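PDB 1R6V: subtilisin-like serine protease from Fervidobacterium pennivorans, which degrades keratin into peptides as a subtilisin-like serine protease of the peptidase S8 family, allowing the bacterium to grow on native feathers. Local coordinates for residues P311-G323 / F331-V345. The protein carries 1 engineered substitution. Sequence-based numbering, arbitrary orientation.
Sequences PGVIQVAALDYYG and FSSRSDGVSVGAPGV
Q315 of strand 314-322 lays its side chain along the type I turn S335-V338 that leads into strand 338-343. With CG anti to the backbone N (chi1 -175°) and the chain extended beyond it, CB lies 3.5 Å from G337 O, CG serves as the link, CD comes to 3.7 Å from S335 OG, OE1 lies 3.7 Å from G337 C without a hydrogen bond, and NE2 ends 2.9 Å from S335 OG in a weak, bent hydrogen bond, with V338 CG2 beside it. Cutting this side chain back to an alanine is likely to cost S335 OG its weak amide partner and to open a gap over G337 and V338. The backbone O of Q315 is gripped twice by S339, through its N and, 2.8 Å away and above the carbonyl plane, through its OG. A water bridges V313 O, Q315 N and G337 O. Beyond this end the two strands pair in parallel: A317 N donates to V340 O, A342 N to A317 O, L319 N to A342 O and G344 N to L319 O. G341 sits where a CB would clash with L319 CG, and L319 CD1 instead lies 3.5 Å from G341 C. S332 OG accepts from A318 N at 3.1 Å and touches A317 CB, while A318 CB meets F331 CE1 obliquely. At the far end V345 CG2 packs on D320 CB. Strand 314-322 thus lies between strands 290-294 and 338-343 in the mixed, largely parallel sheet of the subtilisin-like catalytic domain; V316 touches V387 of helix 380-397, which carries the inferred catalytic S381, and I314 and S339 meet helix 403-413.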
ATOM      1  N   PRO A 311      -6.678   3.738  -0.602  1.00 10.21           N
ATOM      2  CA  PRO A 311      -7.988   4.382  -0.460  1.00 12.50           C
ATOM      3  C   PRO A 311      -8.557   4.285   0.939  1.00 11.36           C
ATOM      4  O   PRO A 311      -8.427   3.249   1.600  1.00 12.31           O
ATOM      5  CB  PRO A 311      -8.848   3.661  -1.498  1.00 12.40           C
ATOM      6  CG  PRO A 311      -8.202   2.287  -1.605  1.00 14.00           C
ATOM      7  CD  PRO A 311      -6.725   2.645  -1.588  1.00 11.65           C
ATOM      8  N   GLY A 312      -9.153   5.386   1.400  1.00 11.66           N
ATOM      9  CA  GLY A 312      -9.774   5.409   2.706  1.00 11.52           C
ATOM     10  C   GLY A 312      -9.056   6.189   3.792  1.00 11.35           C
ATOM     11  O   GLY A 312      -9.681   6.597   4.779  1.00 12.93           O
ATOM     12  N   VAL A 313      -7.747   6.368   3.644  1.00 10.83           N
ATOM     13  CA  VAL A 313      -6.999   7.108   4.649  1.00 12.37           C
ATOM     14  C   VAL A 313      -7.313   8.592   4.527  1.00 12.18           C
ATOM     15  O   VAL A 313      -7.849   9.037   3.511  1.00 13.67           O
ATOM     16  CB  VAL A 313      -5.468   6.936   4.491  1.00 12.46           C
ATOM     17  CG1 VAL A 313      -5.109   5.464   4.475  1.00 13.70           C
ATOM     18  CG2 VAL A 313      -4.978   7.634   3.253  1.00 16.50           C
ATOM     19  N   ILE A 314      -7.014   9.335   5.585  1.00 10.95           N
ATOM     20  CA  ILE A 314      -7.209  10.781   5.589  1.00  8.88           C
ATOM     21  C   ILE A 314      -5.808  11.352   5.374  1.00  9.98           C
ATOM     22  O   ILE A 314      -4.982  11.341   6.289  1.00 10.04           O
ATOM     23  CB  ILE A 314      -7.737  11.292   6.935  1.00 10.58           C
ATOM     24  CG1 ILE A 314      -9.103  10.664   7.242  1.00 11.00           C
ATOM     25  CG2 ILE A 314      -7.838  12.809   6.904  1.00 11.54           C
ATOM     26  CD1 ILE A 314      -9.761  11.197   8.527  1.00 12.38           C
ATOM     27  N   GLN A 315      -5.534  11.840   4.167  1.00 10.07           N
ATOM     28  CA  GLN A 315      -4.206  12.389   3.863  1.00 11.75           C
ATOM     29  C   GLN A 315      -4.169  13.874   4.230  1.00 10.83           C
ATOM     30  O   GLN A 315      -5.072  14.626   3.879  1.00 10.94           O
ATOM     31  CB  GLN A 315      -3.877  12.178   2.385  1.00 14.27           C
ATOM     32  CG  GLN A 315      -2.469  12.621   2.026  1.00 19.38           C
ATOM     33  CD  GLN A 315      -2.100  12.309   0.578  1.00 22.05           C
ATOM     34  OE1 GLN A 315      -2.682  11.424  -0.050  1.00 24.87           O
ATOM     35  NE2 GLN A 315      -1.117  13.028   0.053  1.00 26.52           N
ATOM     36  N   VAL A 316      -3.116  14.290   4.931  1.00  9.33           N
ATOM     37  CA  VAL A 316      -3.016  15.652   5.436  1.00 10.90           C
ATOM     38  C   VAL A 316      -1.864  16.484   4.897  1.00 12.08           C
ATOM     39  O   VAL A 316      -0.717  16.041   4.900  1.00 12.87           O
ATOM     40  CB  VAL A 316      -2.891  15.608   6.977  1.00 11.64           C
ATOM     41  CG1 VAL A 316      -2.810  17.002   7.568  1.00 10.75           C
ATOM     42  CG2 VAL A 316      -4.058  14.824   7.560  1.00 12.29           C
ATOM     43  N   ALA A 317      -2.176  17.696   4.450  1.00 11.62           N
ATOM     44  CA  ALA A 317      -1.152  18.602   3.940  1.00 13.18           C
ATOM     45  C   ALA A 317      -0.719  19.580   5.021  1.00 13.78           C
ATOM     46  O   ALA A 317      -1.463  19.871   5.956  1.00 11.74           O
ATOM     47  CB  ALA A 317      -1.691  19.367   2.745  1.00 11.33           C
ATOM     48  N   ALA A 318       0.493  20.111   4.881  1.00 10.44           N
ATOM     49  CA  ALA A 318       1.025  21.071   5.843  1.00 13.20           C
ATOM     50  C   ALA A 318       0.684  22.501   5.423  1.00 13.28           C
ATOM     51  O   ALA A 318       0.877  22.870   4.261  1.00 14.82           O
ATOM     52  CB  ALA A 318       2.531  20.913   5.936  1.00 14.11           C
ATOM     53  N   LEU A 319       0.176  23.287   6.367  1.00 13.66           N
ATOM     54  CA  LEU A 319      -0.175  24.680   6.097  1.00 13.78           C
ATOM     55  C   LEU A 319       0.710  25.643   6.880  1.00 12.84           C
ATOM     56  O   LEU A 319       1.092  25.390   8.022  1.00 12.09           O
ATOM     57  CB  LEU A 319      -1.642  24.948   6.463  1.00 13.78           C
ATOM     58  CG  LEU A 319      -2.702  24.151   5.701  1.00 12.87           C
ATOM     59  CD1 LEU A 319      -4.097  24.570   6.178  1.00 13.56           C
ATOM     60  CD2 LEU A 319      -2.558  24.431   4.191  1.00 14.92           C
ATOM     61  N   ASP A 320       1.013  26.769   6.241  1.00 15.21           N
ATOM     62  CA  ASP A 320       1.826  27.828   6.823  1.00 17.27           C
ATOM     63  C   ASP A 320       0.865  29.028   6.840  1.00 17.29           C
ATOM     64  O   ASP A 320      -0.255  28.945   6.337  1.00 15.58           O
ATOM     65  CB  ASP A 320       3.015  28.071   5.875  1.00 16.23           C
ATOM     66  CG  ASP A 320       4.033  29.079   6.404  1.00 21.10           C
ATOM     67  OD1 ASP A 320       3.970  29.477   7.583  1.00 20.87           O
ATOM     68  OD2 ASP A 320       4.923  29.463   5.611  1.00 23.81           O
ATOM     69  N   TYR A 321       1.275  30.132   7.434  1.00 17.96           N
ATOM     70  CA  TYR A 321       0.429  31.315   7.429  1.00 17.42           C
ATOM     71  C   TYR A 321       1.396  32.483   7.300  1.00 18.36           C
ATOM     72  O   TYR A 321       2.312  32.617   8.100  1.00 17.67           O
ATOM     73  CB  TYR A 321      -0.362  31.435   8.731  1.00 16.86           C
ATOM     74  CG  TYR A 321      -1.317  32.598   8.734  1.00 19.10           C
ATOM     75  CD1 TYR A 321      -2.601  32.478   8.197  1.00 19.72           C
ATOM     76  CD2 TYR A 321      -0.922  33.842   9.240  1.00 20.24           C
ATOM     77  CE1 TYR A 321      -3.476  33.566   8.162  1.00 21.64           C
ATOM     78  CE2 TYR A 321      -1.784  34.939   9.211  1.00 22.46           C
ATOM     79  CZ  TYR A 321      -3.060  34.797   8.673  1.00 24.34           C
ATOM     80  OH  TYR A 321      -3.927  35.877   8.646  1.00 23.82           O
ATOM     81  N   TYR A 322       1.200  33.311   6.279  1.00 18.86           N
ATOM     82  CA  TYR A 322       2.084  34.449   6.068  1.00 19.25           C
ATOM     83  C   TYR A 322       1.358  35.448   5.181  1.00 20.83           C
ATOM     84  O   TYR A 322       0.555  35.062   4.334  1.00 20.74           O
ATOM     85  CB  TYR A 322       3.375  33.997   5.392  1.00 19.75           C
ATOM     86  CG  TYR A 322       4.416  35.088   5.281  1.00 21.70           C
ATOM     87  CD1 TYR A 322       5.203  35.434   6.376  1.00 21.06           C
ATOM     88  CD2 TYR A 322       4.593  35.800   4.091  1.00 22.30           C
ATOM     89  CE1 TYR A 322       6.141  36.467   6.297  1.00 20.50           C
ATOM     90  CE2 TYR A 322       5.537  36.842   4.009  1.00 21.47           C
ATOM     91  CZ  TYR A 322       6.298  37.168   5.113  1.00 21.92           C
ATOM     92  OH  TYR A 322       7.197  38.220   5.062  1.00 22.40           O
ATOM     93  N   GLY A 323       1.631  36.730   5.384  1.00 23.00           N
ATOM     94  CA  GLY A 323       0.970  37.737   4.572  1.00 24.93           C
ATOM     95  C   GLY A 323      -0.539  37.736   4.733  1.00 25.90           C
ATOM     96  O   GLY A 323      -1.276  38.025   3.784  1.00 29.00           O
ATOM     97  N   PHE A 331       6.714  22.262   0.849  1.00 37.95           N
ATOM     98  CA  PHE A 331       7.341  20.951   0.852  1.00 36.82           C
ATOM     99  C   PHE A 331       6.255  19.880   0.887  1.00 36.30           C
ATOM    100  O   PHE A 331       6.539  18.690   0.754  1.00 36.75           O
ATOM    101  CB  PHE A 331       8.248  20.819   2.074  1.00 34.93           C
ATOM    102  CG  PHE A 331       7.570  21.185   3.367  1.00 34.86           C
ATOM    103  CD1 PHE A 331       6.554  20.384   3.888  1.00 33.21           C
ATOM    104  CD2 PHE A 331       7.923  22.345   4.046  1.00 34.17           C
ATOM    105  CE1 PHE A 331       5.905  20.733   5.063  1.00 32.31           C
ATOM    106  CE2 PHE A 331       7.277  22.704   5.223  1.00 33.19           C
ATOM    107  CZ  PHE A 331       6.266  21.896   5.734  1.00 32.63           C
ATOM    108  N   SER A 332       5.010  20.314   1.068  1.00 36.11           N
ATOM    109  CA  SER A 332       3.871  19.398   1.120  1.00 35.49           C
ATOM    110  C   SER A 332       3.564  18.885  -0.290  1.00 36.78           C
ATOM    111  O   SER A 332       3.260  19.670  -1.195  1.00 35.63           O
ATOM    112  CB  SER A 332       2.649  20.127   1.698  1.00 35.37           C
ATOM    113  OG  SER A 332       1.689  19.214   2.205  1.00 31.25           O
ATOM    114  N   SER A 333       3.638  17.569  -0.475  1.00 36.85           N
ATOM    115  CA  SER A 333       3.382  16.980  -1.786  1.00 37.88           C
ATOM    116  C   SER A 333       1.955  17.216  -2.269  1.00 38.63           C
ATOM    117  O   SER A 333       0.984  16.920  -1.562  1.00 37.65           O
ATOM    118  CB  SER A 333       3.684  15.485  -1.759  1.00 38.89           C
ATOM    119  N   ARG A 334       1.845  17.760  -3.479  1.00 38.89           N
ATOM    120  CA  ARG A 334       0.558  18.048  -4.103  1.00 39.92           C
ATOM    121  C   ARG A 334      -0.034  16.757  -4.667  1.00 40.15           C
ATOM    122  O   ARG A 334       0.609  16.061  -5.455  1.00 40.81           O
ATOM    123  CB  ARG A 334       0.741  19.079  -5.228  1.00 40.64           C
ATOM    124  CG  ARG A 334      -0.490  19.286  -6.103  1.00 42.81           C
ATOM    125  CD  ARG A 334      -0.289  20.384  -7.152  1.00 43.94           C
ATOM    126  NE  ARG A 334      -1.484  20.551  -7.981  1.00 46.15           N
ATOM    127  CZ  ARG A 334      -1.672  21.545  -8.845  1.00 46.20           C
ATOM    128  NH1 ARG A 334      -0.739  22.479  -9.004  1.00 47.78           N
ATOM    129  NH2 ARG A 334      -2.796  21.606  -9.549  1.00 46.98           N
ATOM    130  N   SER A 335      -1.260  16.443  -4.262  1.00 39.45           N
ATOM    131  CA  SER A 335      -1.928  15.232  -4.721  1.00 39.41           C
ATOM    132  C   SER A 335      -3.438  15.351  -4.579  1.00 38.52           C
ATOM    133  O   SER A 335      -3.944  15.968  -3.642  1.00 38.47           O
ATOM    134  CB  SER A 335      -1.422  14.019  -3.933  1.00 39.58           C
ATOM    135  OG  SER A 335      -1.526  14.232  -2.534  1.00 43.58           O
ATOM    136  N   ASP A 336      -4.162  14.769  -5.524  1.00 37.47           N
ATOM    137  CA  ASP A 336      -5.616  14.819  -5.480  1.00 36.37           C
ATOM    138  C   ASP A 336      -6.147  14.076  -4.260  1.00 34.57           C
ATOM    139  O   ASP A 336      -7.316  14.227  -3.906  1.00 34.46           O
ATOM    140  CB  ASP A 336      -6.203  14.174  -6.727  1.00 38.67           C
ATOM    141  CG  ASP A 336      -5.672  12.777  -6.947  1.00 39.31           C
ATOM    142  OD1 ASP A 336      -4.645  12.648  -7.645  1.00 40.40           O
ATOM    143  OD2 ASP A 336      -6.264  11.819  -6.399  1.00 40.10           O
ATOM    144  N   GLY A 337      -5.287  13.272  -3.632  1.00 30.92           N
ATOM    145  CA  GLY A 337      -5.693  12.498  -2.472  1.00 27.14           C
ATOM    146  C   GLY A 337      -5.737  13.263  -1.160  1.00 24.27           C
ATOM    147  O   GLY A 337      -6.245  12.746  -0.166  1.00 23.80           O
ATOM    148  N   VAL A 338      -5.226  14.492  -1.140  1.00 22.09           N
ATOM    149  CA  VAL A 338      -5.227  15.281   0.091  1.00 19.64           C
ATOM    150  C   VAL A 338      -6.646  15.618   0.534  1.00 20.69           C
ATOM    151  O   VAL A 338      -7.431  16.151  -0.254  1.00 20.10           O
ATOM    152  CB  VAL A 338      -4.440  16.607  -0.084  1.00 21.88           C
ATOM    153  CG1 VAL A 338      -4.551  17.461   1.170  1.00 20.03           C
ATOM    154  CG2 VAL A 338      -2.987  16.308  -0.393  1.00 22.60           C
ATOM    155  N   SER A 339      -6.977  15.311   1.788  1.00 18.10           N
ATOM    156  CA  SER A 339      -8.315  15.618   2.303  1.00 19.62           C
ATOM    157  C   SER A 339      -8.370  17.033   2.870  1.00 16.96           C
ATOM    158  O   SER A 339      -9.220  17.832   2.476  1.00 16.17           O
ATOM    159  CB  SER A 339      -8.740  14.610   3.389  1.00 22.02           C
ATOM    160  OG  SER A 339      -7.848  14.650   4.484  1.00 33.81           O
ATOM    161  N   VAL A 340      -7.460  17.343   3.792  1.00 15.12           N
ATOM    162  CA  VAL A 340      -7.417  18.660   4.419  1.00 13.28           C
ATOM    163  C   VAL A 340      -5.976  19.038   4.777  1.00 15.52           C
ATOM    164  O   VAL A 340      -5.063  18.209   4.719  1.00 12.63           O
ATOM    165  CB  VAL A 340      -8.237  18.706   5.746  1.00 16.10           C
ATOM    166  CG1 VAL A 340      -9.713  18.379   5.476  1.00 16.60           C
ATOM    167  CG2 VAL A 340      -7.650  17.721   6.766  1.00 15.48           C
ATOM    168  N   GLY A 341      -5.792  20.304   5.127  1.00 13.59           N
ATOM    169  CA  GLY A 341      -4.482  20.759   5.551  1.00 13.51           C
ATOM    170  C   GLY A 341      -4.600  21.169   7.010  1.00 13.26           C
ATOM    171  O   GLY A 341      -5.704  21.389   7.529  1.00 12.73           O
ATOM    172  N   ALA A 342      -3.468  21.265   7.696  1.00 11.56           N
ATOM    173  CA  ALA A 342      -3.478  21.678   9.095  1.00 11.45           C
ATOM    174  C   ALA A 342      -2.169  22.394   9.363  1.00 12.64           C
ATOM    175  O   ALA A 342      -1.233  22.275   8.576  1.00 11.64           O
ATOM    176  CB  ALA A 342      -3.615  20.449  10.042  1.00 12.52           C
ATOM    177  N   PRO A 343      -2.083  23.126  10.488  1.00 13.81           N
ATOM    178  CA  PRO A 343      -0.855  23.857  10.843  1.00 13.92           C
ATOM    179  C   PRO A 343       0.346  22.918  10.805  1.00 12.62           C
ATOM    180  O   PRO A 343       0.320  21.862  11.428  1.00 12.82           O
ATOM    181  CB  PRO A 343      -1.161  24.405  12.246  1.00 15.36           C
ATOM    182  CG  PRO A 343      -2.319  23.588  12.729  1.00 22.96           C
ATOM    183  CD  PRO A 343      -3.129  23.316  11.507  1.00 14.37           C
ATOM    184  N   GLY A 344       1.389  23.302  10.068  1.00 12.07           N
ATOM    185  CA  GLY A 344       2.554  22.445   9.941  1.00 12.00           C
ATOM    186  C   GLY A 344       3.870  23.201   9.861  1.00 12.87           C
ATOM    187  O   GLY A 344       4.867  22.682   9.350  1.00 13.82           O
ATOM    188  N   VAL A 345       3.868  24.428  10.354  1.00 14.01           N
ATOM    189  CA  VAL A 345       5.081  25.246  10.361  1.00 13.60           C
ATOM    190  C   VAL A 345       5.150  25.928  11.724  1.00 14.18           C
ATOM    191  O   VAL A 345       4.140  26.380  12.236  1.00 15.43           O
ATOM    192  CB  VAL A 345       5.055  26.292   9.205  1.00 15.73           C
ATOM    193  CG1 VAL A 345       6.353  27.069   9.183  1.00 16.51           C
ATOM    194  CG2 VAL A 345       4.861  25.590   7.863  1.00 16.86           C
TER
HETATM  195  O   HOH W   1      -7.489  11.665   2.141  1.00 14.08           O